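PDB 5GNE: leucine aminopeptidase from Legionella pneumophila, which probably acts as a zinc-dependent aminopeptidase of the M28 family, removing residues from the amino-terminal end of peptide chains. Local coordinates for residues A[278-284]-A[305-311]; A[6-12]-A[34-40]; A[96-102]-A[370-375]. All blocks are in the same frame, centred on the assembly; numbering follows the deposited sequence.

How the contacts relate
The three contacts are spread across the single chain without touching. Contact 1 pairs two strands at the edge of the mixed sheet and comes closest to the active site, C311 having its side chain about 9 Å from a bound zinc. Contact 2 joins two strands of the separate N-terminal sheet, its centre about 31 Å from that of contact 1, and the side chain of I40 lies about 11 Å from that of the zinc ligand E239. Contact 3, away from the annotated sites, lies about 44 Å from contact 2 between centres, across the middle of the chain. Helix 288-302 relates contacts 1 and 3, whose nearest atoms are about 11 Å apart: side chains of both pack against it.

Contact 1: A[278-284]-A[305-311]; sequences TIWLLKD and PVGYTKC
The indole of W280 lies across the backbone of G307, its CD1 3.4 Å from Y308 N; G307 lacks a CB, so the ring can settle this close. A further contact comes from its own segment: T278 CG2, set anti to the backbone N (chi1 to OG1 -59°), stands 3.6 Å above the plane, over the ring centre. Strands 279-282 and 306-309 pair in parallel, their axes 43° apart, as the first and last elements of a beta-alpha-beta unit with helix 288-302 between them. Five main-chain bonds join them, the straightest from L281 N to G307 O (2.8 Å, 170° at the hydrogen).

On the face of L281, the leucine lies alongside the Y308 ring, with CB 3.9 Å from CE2. Its CD1 meets V306 CG1. On the face of W280, L282 runs beside T309, and its CD2 reaches C311 CB at 3.6 Å, next to the disulfide to C315.

D284 OD2 accepts a weak bond from C311 N at 3.4 Å. The same oxygen touches K310 CD but stays 4.7 Å from K310 NZ, too far for a salt bridge. Cohesion therefore comes from main-chain bonds and apolar packing, with little from paired charge.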
loop_
_atom_site.group_PDB
_atom_site.type_symbol
_atom_site.label_atom_id
_atom_site.label_comp_id
_atom_site.label_asym_id
_atom_site.label_seq_id
_atom_site.Cartn_x
_atom_site.Cartn_y
_atom_site.Cartn_z
ATOM N N THR A 278 -8.464 16.551 -9.104
ATOM C CA THR A 278 -8.078 16.689 -7.697
ATOM C C THR A 278 -7.435 15.410 -7.182
ATOM O O THR A 278 -7.888 14.317 -7.496
ATOM C CB THR A 278 -9.295 17.046 -6.782
ATOM O OG1 THR A 278 -9.897 18.277 -7.226
ATOM C CG2 THR A 278 -8.846 17.206 -5.343
ATOM N N ILE A 279 -6.350 15.536 -6.432
ATOM C CA ILE A 279 -5.832 14.381 -5.705
ATOM C C ILE A 279 -6.019 14.599 -4.196
ATOM O O ILE A 279 -5.758 15.678 -3.670
ATOM C CB ILE A 279 -4.372 14.104 -6.069
ATOM C CG1 ILE A 279 -4.315 13.685 -7.545
ATOM C CG2 ILE A 279 -3.802 13.000 -5.191
ATOM C CD1 ILE A 279 -2.916 13.419 -8.103
ATOM N N TRP A 280 -6.473 13.560 -3.509
ATOM C CA TRP A 280 -6.817 13.657 -2.093
ATOM C C TRP A 280 -5.758 13.002 -1.203
ATOM O O TRP A 280 -5.307 11.889 -1.468
ATOM C CB TRP A 280 -8.190 13.008 -1.846
ATOM C CG TRP A 280 -9.347 13.830 -2.346
ATOM C CD1 TRP A 280 -9.996 14.809 -1.674
ATOM C CD2 TRP A 280 -9.945 13.773 -3.656
ATOM N NE1 TRP A 280 -10.990 15.350 -2.465
ATOM C CE2 TRP A 280 -10.965 14.741 -3.689
ATOM C CE3 TRP A 280 -9.712 12.998 -4.794
ATOM C CZ2 TRP A 280 -11.770 14.943 -4.816
ATOM C CZ3 TRP A 280 -10.507 13.208 -5.920
ATOM C CH2 TRP A 280 -11.523 14.169 -5.919
ATOM N N LEU A 281 -5.382 13.706 -0.140
ATOM C CA LEU A 281 -4.452 13.191 0.849
ATOM C C LEU A 281 -5.233 12.745 2.061
ATOM O O LEU A 281 -6.226 13.390 2.425
ATOM C CB LEU A 281 -3.443 14.266 1.255
ATOM C CG LEU A 281 -2.586 14.814 0.114
ATOM C CD1 LEU A 281 -1.639 15.884 0.620
ATOM C CD2 LEU A 281 -1.815 13.682 -0.565
ATOM N N LEU A 282 -4.764 11.681 2.714
ATOM C CA LEU A 282 -5.462 11.150 3.878
ATOM C C LEU A 282 -4.941 11.841 5.097
ATOM O O LEU A 282 -3.761 12.157 5.150
ATOM C CB LEU A 282 -5.261 9.652 4.000
ATOM C CG LEU A 282 -6.316 8.875 3.221
ATOM C CD1 LEU A 282 -5.959 8.747 1.742
ATOM C CD2 LEU A 282 -6.551 7.528 3.862
ATOM N N LYS A 283 -5.809 12.139 6.061
ATOM C CA LYS A 283 -5.296 12.834 7.234
ATOM C C LYS A 283 -5.234 11.996 8.513
ATOM O O LYS A 283 -4.689 12.462 9.511
ATOM C CB LYS A 283 -6.076 14.120 7.521
ATOM C CG LYS A 283 -7.390 14.334 6.817
ATOM C CD LYS A 283 -7.944 15.690 7.284
ATOM C CE LYS A 283 -9.221 16.109 6.582
ATOM N NZ LYS A 283 -9.874 17.246 7.302
ATOM N N ASP A 284 -5.793 10.793 8.525
ATOM C CA ASP A 284 -5.587 9.951 9.703
ATOM C C ASP A 284 -4.604 8.796 9.439
ATOM O O ASP A 284 -4.488 8.276 8.331
ATOM C CB ASP A 284 -6.935 9.459 10.274
ATOM C CG ASP A 284 -7.879 8.921 9.218
ATOM O OD1 ASP A 284 -7.486 8.007 8.472
ATOM O OD2 ASP A 284 -9.032 9.418 9.150
ATOM N N PRO A 305 -5.086 20.479 -7.836
ATOM C CA PRO A 305 -5.760 20.878 -6.593
ATOM C C PRO A 305 -5.541 19.813 -5.526
ATOM O O PRO A 305 -5.593 18.616 -5.828
ATOM C CB PRO A 305 -7.240 20.971 -6.979
ATOM C CG PRO A 305 -7.273 20.947 -8.439
ATOM C CD PRO A 305 -6.037 20.276 -8.941
ATOM N N VAL A 306 -5.289 20.231 -4.296
ATOM C CA VAL A 306 -5.047 19.274 -3.221
ATOM C C VAL A 306 -6.260 19.130 -2.320
ATOM O O VAL A 306 -6.627 20.078 -1.631
ATOM C CB VAL A 306 -3.881 19.702 -2.358
ATOM C CG1 VAL A 306 -3.660 18.681 -1.243
ATOM C CG2 VAL A 306 -2.637 19.887 -3.208
ATOM N N GLY A 307 -6.898 17.965 -2.342
ATOM C CA GLY A 307 -7.963 17.660 -1.397
ATOM C C GLY A 307 -7.557 16.815 -0.192
ATOM O O GLY A 307 -6.426 16.328 -0.098
ATOM N N TYR A 308 -8.478 16.661 0.751
ATOM C CA TYR A 308 -8.253 15.837 1.933
ATOM C C TYR A 308 -9.445 14.915 2.185
ATOM O O TYR A 308 -10.588 15.246 1.883
ATOM C CB TYR A 308 -7.963 16.706 3.160
ATOM C CG TYR A 308 -6.628 17.411 3.051
ATOM C CD1 TYR A 308 -6.541 18.701 2.534
ATOM C CD2 TYR A 308 -5.452 16.783 3.447
ATOM C CE1 TYR A 308 -5.317 19.345 2.415
ATOM C CE2 TYR A 308 -4.227 17.416 3.335
ATOM C CZ TYR A 308 -4.158 18.695 2.818
ATOM O OH TYR A 308 -2.933 19.321 2.711
ATOM N N THR A 309 -9.156 13.734 2.711
ATOM C CA THR A 309 -10.175 12.734 3.013
ATOM C C THR A 309 -9.823 11.940 4.280
ATOM O O THR A 309 -8.697 12.029 4.796
ATOM C CB THR A 309 -10.391 11.801 1.791
ATOM O OG1 THR A 309 -11.432 10.862 2.073
ATOM C CG2 THR A 309 -9.123 11.056 1.422
ATOM N N LYS A 310 -10.800 11.218 4.815
ATOM C CA LYS A 310 -10.584 10.367 5.984
ATOM C C LYS A 310 -10.899 8.917 5.627
ATOM O O LYS A 310 -11.519 8.649 4.596
ATOM C CB LYS A 310 -11.430 10.824 7.180
ATOM C CG LYS A 310 -10.937 12.087 7.906
ATOM C CD LYS A 310 -10.990 11.890 9.440
ATOM C CE LYS A 310 -10.740 13.175 10.240
ATOM N NZ LYS A 310 -10.892 12.948 11.714
ATOM N N CYS A 311 -10.370 7.986 6.419
ATOM C CA CYS A 311 -10.529 6.550 6.172
ATOM C C CYS A 311 -11.033 5.818 7.407
ATOM O O CYS A 311 -10.896 6.300 8.523
ATOM C CB CYS A 311 -9.200 5.913 5.707
ATOM S SG CYS A 311 -9.458 4.305 4.938
#

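Contact 2: A[6-12]-A[34-40]; sequences EEDRIIV and SFIAIPI
I10 pairs with I36 midway along the antiparallel ladder between segments 6-12 and 34-40, the central strands of a four-stranded N-terminal sheet in which strand 25-29 flanks 33-38 and strand 59-60 flanks 8-13. The evidence for the pairing is the bonding pattern: D8 with I38, I10 with I36 and V12 with S34 are hydrogen-bonded pairs, each making two N-H to C=O bonds. R9 with A37 and I11 with F35 are the non-hydrogen-bonded pairs between them. The bond from I36 N to I10 O is almost straight (2.9 Å, 177° at the hydrogen). D8 N meets I38 O from well above the carbonyl plane, while the return bond from I38 N lies in the plane of the D8 carbonyl.

Apolar contacts divide between the two faces. On the face of I10, I36 and I38, I10 CG1 meets I36 CG1 at 3.7 Å; both CG1 branches lie between the backbone N and carbonyl carbon (chi1 66° and 62°), where they cross obliquely. I10 CD1 continues to I38 CG2, 3.9 Å away; from helix 14-20, Y17 packs on I36 and L20 on I38. On the other face F35 takes I11 CG1 at its CD1 (3.7 Å) and R9 CB at its CE1, while I10 O lies at the ring edge. Helix 75-81 packs there through L78 and L79.

Most polar side chains find partners beyond the pair. R9 turns its guanidinium away from the neighbouring strand to T68 O and N70 OD1, and S34 OG bonds to N14 and Q29. D8 divides its carboxylate: OD1 forms a salt bridge with K167 NZ, while OD2 accepts a weak bond from I40 N at 3.4 Å and rests 3.5 Å from I40 CG1.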
loop_
_atom_site.group_PDB
_atom_site.type_symbol
_atom_site.label_atom_id
_atom_site.label_comp_id
_atom_site.label_asym_id
_atom_site.label_seq_id
_atom_site.Cartn_x
_atom_site.Cartn_y
_atom_site.Cartn_z
ATOM N N GLU A 6 -4.799 -22.451 12.532
ATOM C CA GLU A 6 -6.245 -22.595 12.338
ATOM C C GLU A 6 -7.033 -21.308 12.597
ATOM O O GLU A 6 -7.777 -20.828 11.734
ATOM C CB GLU A 6 -6.786 -23.720 13.238
ATOM C CG GLU A 6 -8.253 -23.546 13.650
ATOM C CD GLU A 6 -9.230 -24.189 12.697
ATOM O OE1 GLU A 6 -8.774 -24.858 11.748
ATOM O OE2 GLU A 6 -10.454 -24.000 12.880
ATOM N N GLU A 7 -6.855 -20.736 13.778
ATOM C CA GLU A 7 -7.591 -19.541 14.119
ATOM C C GLU A 7 -6.810 -18.286 13.895
ATOM O O GLU A 7 -5.662 -18.167 14.315
ATOM C CB GLU A 7 -8.060 -19.566 15.564
ATOM C CG GLU A 7 -9.236 -20.449 15.780
ATOM C CD GLU A 7 -10.073 -19.968 16.924
ATOM O OE1 GLU A 7 -9.579 -20.028 18.075
ATOM O OE2 GLU A 7 -11.203 -19.498 16.663
ATOM N N ASP A 8 -7.469 -17.319 13.278
ATOM C CA ASP A 8 -6.860 -16.033 13.072
ATOM C C ASP A 8 -7.115 -15.178 14.285
ATOM O O ASP A 8 -8.173 -15.254 14.913
ATOM C CB ASP A 8 -7.419 -15.358 11.825
ATOM C CG ASP A 8 -7.157 -16.159 10.573
ATOM O OD1 ASP A 8 -6.035 -16.057 10.048
ATOM O OD2 ASP A 8 -8.057 -16.907 10.128
ATOM N N ARG A 9 -6.120 -14.379 14.627
ATOM C CA ARG A 9 -6.316 -13.397 15.658
ATOM C C ARG A 9 -6.303 -12.029 15.011
ATOM O O ARG A 9 -5.310 -11.611 14.406
ATOM C CB ARG A 9 -5.256 -13.529 16.751
ATOM C CG ARG A 9 -5.379 -14.860 17.491
ATOM C CD ARG A 9 -4.411 -14.954 18.675
ATOM N NE ARG A 9 -3.051 -15.232 18.246
ATOM C CZ ARG A 9 -2.055 -15.420 19.091
ATOM N NH1 ARG A 9 -2.291 -15.328 20.396
ATOM N NH2 ARG A 9 -0.836 -15.685 18.642
ATOM N N ILE A 10 -7.428 -11.332 15.132
ATOM C CA ILE A 10 -7.613 -10.072 14.409
ATOM C C ILE A 10 -8.197 -9.032 15.327
ATOM O O ILE A 10 -8.812 -9.356 16.349
ATOM C CB ILE A 10 -8.539 -10.215 13.191
ATOM C CG1 ILE A 10 -9.965 -10.563 13.618
ATOM C CG2 ILE A 10 -8.063 -11.303 12.258
ATOM C CD1 ILE A 10 -10.890 -10.678 12.421
ATOM N N ILE A 11 -7.989 -7.772 14.955
ATOM C CA ILE A 11 -8.563 -6.656 15.688
ATOM C C ILE A 11 -9.647 -6.029 14.825
ATOM O O ILE A 11 -9.430 -5.744 13.652
ATOM C CB ILE A 11 -7.488 -5.632 16.071
ATOM C CG1 ILE A 11 -6.552 -6.267 17.109
ATOM C CG2 ILE A 11 -8.112 -4.350 16.626
ATOM C CD1 ILE A 11 -5.324 -5.446 17.350
ATOM N N VAL A 12 -10.840 -5.895 15.388
ATOM C CA VAL A 12 -11.984 -5.301 14.697
ATOM C C VAL A 12 -12.672 -4.220 15.517
ATOM O O VAL A 12 -12.600 -4.211 16.727
ATOM C CB VAL A 12 -13.014 -6.360 14.355
ATOM C CG1 VAL A 12 -12.397 -7.370 13.383
ATOM C CG2 VAL A 12 -13.474 -7.040 15.642
ATOM N N SER A 34 -12.268 -4.666 19.504
ATOM C CA SER A 34 -12.126 -6.012 20.049
ATOM C C SER A 34 -10.970 -6.785 19.426
ATOM O O SER A 34 -10.751 -6.720 18.211
ATOM C CB SER A 34 -13.422 -6.799 19.850
ATOM O OG SER A 34 -14.494 -6.128 20.511
ATOM N N PHE A 35 -10.240 -7.510 20.267
ATOM C CA PHE A 35 -9.176 -8.396 19.830
ATOM C C PHE A 35 -9.709 -9.813 19.922
ATOM O O PHE A 35 -10.045 -10.280 21.013
ATOM C CB PHE A 35 -7.920 -8.214 20.693
ATOM C CG PHE A 35 -6.792 -9.161 20.355
ATOM C CD1 PHE A 35 -6.486 -9.453 19.036
ATOM C CD2 PHE A 35 -6.003 -9.713 21.360
ATOM C CE1 PHE A 35 -5.433 -10.300 18.717
ATOM C CE2 PHE A 35 -4.940 -10.591 21.057
ATOM C CZ PHE A 35 -4.654 -10.880 19.741
ATOM N N ILE A 36 -9.852 -10.485 18.787
ATOM C CA ILE A 36 -10.566 -11.756 18.779
ATOM C C ILE A 36 -9.852 -12.877 18.049
ATOM O O ILE A 36 -8.956 -12.666 17.236
ATOM C CB ILE A 36 -11.968 -11.619 18.140
ATOM C CG1 ILE A 36 -11.855 -11.184 16.681
ATOM C CG2 ILE A 36 -12.835 -10.642 18.924
ATOM C CD1 ILE A 36 -13.221 -11.216 15.913
ATOM N N ALA A 37 -10.278 -14.090 18.362
ATOM C CA ALA A 37 -9.845 -15.251 17.621
ATOM C C ALA A 37 -11.052 -15.813 16.891
ATOM O O ALA A 37 -12.107 -16.044 17.486
ATOM C CB ALA A 37 -9.228 -16.291 18.554
ATOM N N ILE A 38 -10.892 -16.020 15.593
ATOM C CA ILE A 38 -11.999 -16.436 14.759
ATOM C C ILE A 38 -11.403 -17.150 13.552
ATOM O O ILE A 38 -10.423 -16.695 12.964
ATOM C CB ILE A 38 -12.904 -15.228 14.329
ATOM C CG1 ILE A 38 -14.228 -15.724 13.728
ATOM C CG2 ILE A 38 -12.188 -14.271 13.359
ATOM C CD1 ILE A 38 -15.134 -14.606 13.277
ATOM N N PRO A 39 -11.958 -18.312 13.210
ATOM C CA PRO A 39 -11.405 -18.985 12.045
ATOM C C PRO A 39 -12.097 -18.432 10.815
ATOM O O PRO A 39 -13.272 -18.708 10.579
ATOM C CB PRO A 39 -11.718 -20.459 12.310
ATOM C CG PRO A 39 -12.878 -20.444 13.302
ATOM C CD PRO A 39 -13.123 -19.029 13.749
ATOM N N ILE A 40 -11.375 -17.614 10.062
ATOM C CA ILE A 40 -11.932 -16.969 8.889
ATOM C C ILE A 40 -12.143 -17.975 7.753
ATOM O O ILE A 40 -11.184 -18.471 7.166
ATOM C CB ILE A 40 -11.021 -15.839 8.410
ATOM C CG1 ILE A 40 -10.841 -14.818 9.532
ATOM C CG2 ILE A 40 -11.602 -15.192 7.123
ATOM C CD1 ILE A 40 -9.847 -13.717 9.215
#

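Contact 3: A[96-102]-A[370-375]; sequences INHEAQV and VELGLN
The H98 imidazole has N375 O over one face, while L374 CA lies in its plane at the edge and V370 O is also near the edge. The E371 carboxylate is inclined 32° to the ring. The ring is modelled implausibly close to L374 and is probably turned over, which makes its finer placement doubtful.

The backbone bonds to E371 are better defined. N97 N reaches OE1 at 3.0 Å (164° at the hydrogen), coming from above the carboxylate plane, and E371 OE2 accepts H98 N on its syn lone pair at 3.0 Å, the more bent bond of the two. Two successive amides thus grip the two oxygens, and Y301 OH adds a further bond to OE2. Because the E371 chain folds back at chi2 (-73°), the carboxylate turns towards the other segment. H98 is the N-cap residue of helix 99-106, so the negative charge lies near that helix's start, where the helix dipole would probably stabilise it.

Apolar packing borders this grip: V370 CG1 meets V102 CG2 at 3.6 Å and H98 CB at 3.7 Å. Separately, the I96 methyl CG2 rests on the carboxylate, 3.6 Å from E371 OE2.

The contact therefore joins the residues leading into helix 99-106, and its first turn, to the last turn of helix 355-373 and the chain end. I96 and V102 also press on Y301 of helix 288-302, Q101 and V370 on F224, and G373 pairs through its backbone with N227 in the loop between helix 202-221 and strand 230-235.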
loop_
_atom_site.group_PDB
_atom_site.type_symbol
_atom_site.label_atom_id
_atom_site.label_comp_id
_atom_site.label_asym_id
_atom_site.label_seq_id
_atom_site.Cartn_x
_atom_site.Cartn_y
_atom_site.Cartn_z
ATOM N N ILE A 96 12.255 21.672 -0.663
ATOM C CA ILE A 96 11.954 21.408 -2.074
ATOM C C ILE A 96 12.873 22.268 -2.999
ATOM O O ILE A 96 12.613 23.440 -3.214
ATOM C CB ILE A 96 10.474 21.676 -2.348
ATOM C CG1 ILE A 96 9.614 20.735 -1.502
ATOM C CG2 ILE A 96 10.147 21.447 -3.796
ATOM C CD1 ILE A 96 8.123 20.997 -1.617
ATOM N N ASN A 97 13.950 21.694 -3.526
ATOM C CA ASN A 97 15.055 22.498 -4.073
ATOM C C ASN A 97 15.739 21.897 -5.311
ATOM O O ASN A 97 16.894 22.211 -5.628
ATOM C CB ASN A 97 16.066 22.720 -2.937
ATOM C CG ASN A 97 16.414 21.431 -2.232
ATOM O OD1 ASN A 97 15.894 20.354 -2.570
ATOM N ND2 ASN A 97 17.216 21.536 -1.197
ATOM N N HIS A 98 15.029 20.971 -5.926
ATOM C CA HIS A 98 15.482 20.107 -6.998
ATOM C C HIS A 98 14.623 20.171 -8.255
ATOM O O HIS A 98 14.414 19.142 -8.928
ATOM C CB HIS A 98 15.504 18.724 -6.329
ATOM C CG HIS A 98 16.563 18.627 -5.284
ATOM N ND1 HIS A 98 17.086 17.443 -4.850
ATOM C CD2 HIS A 98 17.475 19.565 -4.914
ATOM C CE1 HIS A 98 18.083 17.672 -4.025
ATOM N NE2 HIS A 98 18.398 18.957 -4.127
ATOM N N GLU A 99 14.205 21.371 -8.644
ATOM C CA GLU A 99 13.237 21.528 -9.724
ATOM C C GLU A 99 13.753 20.974 -11.054
ATOM O O GLU A 99 13.006 20.327 -11.792
ATOM C CB GLU A 99 12.844 23.002 -9.905
ATOM C CG GLU A 99 12.013 23.232 -11.185
ATOM C CD GLU A 99 11.252 24.560 -11.214
ATOM O OE1 GLU A 99 11.069 25.191 -10.142
ATOM O OE2 GLU A 99 10.769 24.925 -12.311
ATOM N N ALA A 100 15.032 21.186 -11.360
ATOM C CA ALA A 100 15.558 20.701 -12.640
ATOM C C ALA A 100 15.469 19.195 -12.706
ATOM O O ALA A 100 15.026 18.640 -13.714
ATOM C CB ALA A 100 16.965 21.145 -12.835
ATOM N N GLN A 101 15.883 18.530 -11.632
ATOM C CA GLN A 101 15.854 17.076 -11.629
ATOM C C GLN A 101 14.431 16.532 -11.702
ATOM O O GLN A 101 14.156 15.598 -12.459
ATOM C CB GLN A 101 16.580 16.518 -10.402
ATOM C CG GLN A 101 18.098 16.783 -10.386
ATOM C CD GLN A 101 18.504 18.108 -9.774
ATOM O OE1 GLN A 101 17.736 19.075 -9.731
ATOM N NE2 GLN A 101 19.742 18.162 -9.312
ATOM N N VAL A 102 13.518 17.145 -10.958
ATOM C CA VAL A 102 12.129 16.717 -10.953
ATOM C C VAL A 102 11.548 16.815 -12.373
ATOM O O VAL A 102 10.888 15.890 -12.852
ATOM C CB VAL A 102 11.305 17.557 -9.938
ATOM C CG1 VAL A 102 9.805 17.311 -10.095
ATOM C CG2 VAL A 102 11.768 17.250 -8.489
ATOM N N VAL A 370 12.595 12.364 -5.676
ATOM C CA VAL A 370 13.719 13.270 -5.921
ATOM C C VAL A 370 13.959 14.170 -4.716
ATOM O O VAL A 370 15.091 14.316 -4.248
ATOM C CB VAL A 370 13.500 14.145 -7.182
ATOM C CG1 VAL A 370 14.539 15.250 -7.262
ATOM C CG2 VAL A 370 13.565 13.289 -8.431
ATOM N N GLU A 371 12.917 14.816 -4.219
ATOM C CA GLU A 371 13.162 15.788 -3.175
ATOM C C GLU A 371 13.582 15.143 -1.846
ATOM O O GLU A 371 14.357 15.743 -1.089
ATOM C CB GLU A 371 11.964 16.699 -3.009
ATOM C CG GLU A 371 11.669 17.472 -4.299
ATOM C CD GLU A 371 12.670 18.584 -4.579
ATOM O OE1 GLU A 371 13.618 18.754 -3.796
ATOM O OE2 GLU A 371 12.505 19.318 -5.573
ATOM N N LEU A 372 13.109 13.931 -1.566
ATOM C CA LEU A 372 13.639 13.189 -0.418
ATOM C C LEU A 372 14.982 12.507 -0.752
ATOM O O LEU A 372 15.902 12.476 0.078
ATOM C CB LEU A 372 12.623 12.156 0.053
ATOM C CG LEU A 372 11.403 12.701 0.798
ATOM C CD1 LEU A 372 10.433 11.594 1.109
ATOM C CD2 LEU A 372 11.862 13.326 2.093
ATOM N N GLY A 373 15.079 11.966 -1.969
ATOM C CA GLY A 373 16.223 11.187 -2.419
ATOM C C GLY A 373 17.522 11.967 -2.520
ATOM O O GLY A 373 18.607 11.409 -2.395
ATOM N N LEU A 374 17.397 13.269 -2.755
ATOM C CA LEU A 374 18.542 14.156 -2.818
ATOM C C LEU A 374 18.507 15.301 -1.744
ATOM O O LEU A 374 19.343 16.196 -1.757
ATOM C CB LEU A 374 18.583 14.754 -4.227
ATOM C CG LEU A 374 18.411 13.969 -5.519
ATOM C CD1 LEU A 374 18.247 14.921 -6.710
ATOM C CD2 LEU A 374 19.653 13.108 -5.730
ATOM N N ASN A 375 17.586 15.219 -0.784
ATOM C CA ASN A 375 17.464 16.170 0.355
ATOM C C ASN A 375 17.512 17.670 0.014
ATOM O O ASN A 375 16.506 18.255 -0.405
ATOM C CB ASN A 375 18.538 15.890 1.390
ATOM C CG ASN A 375 18.613 14.443 1.766
ATOM O OD1 ASN A 375 18.718 13.556 0.914
ATOM N ND2 ASN A 375 18.570 14.191 3.061
#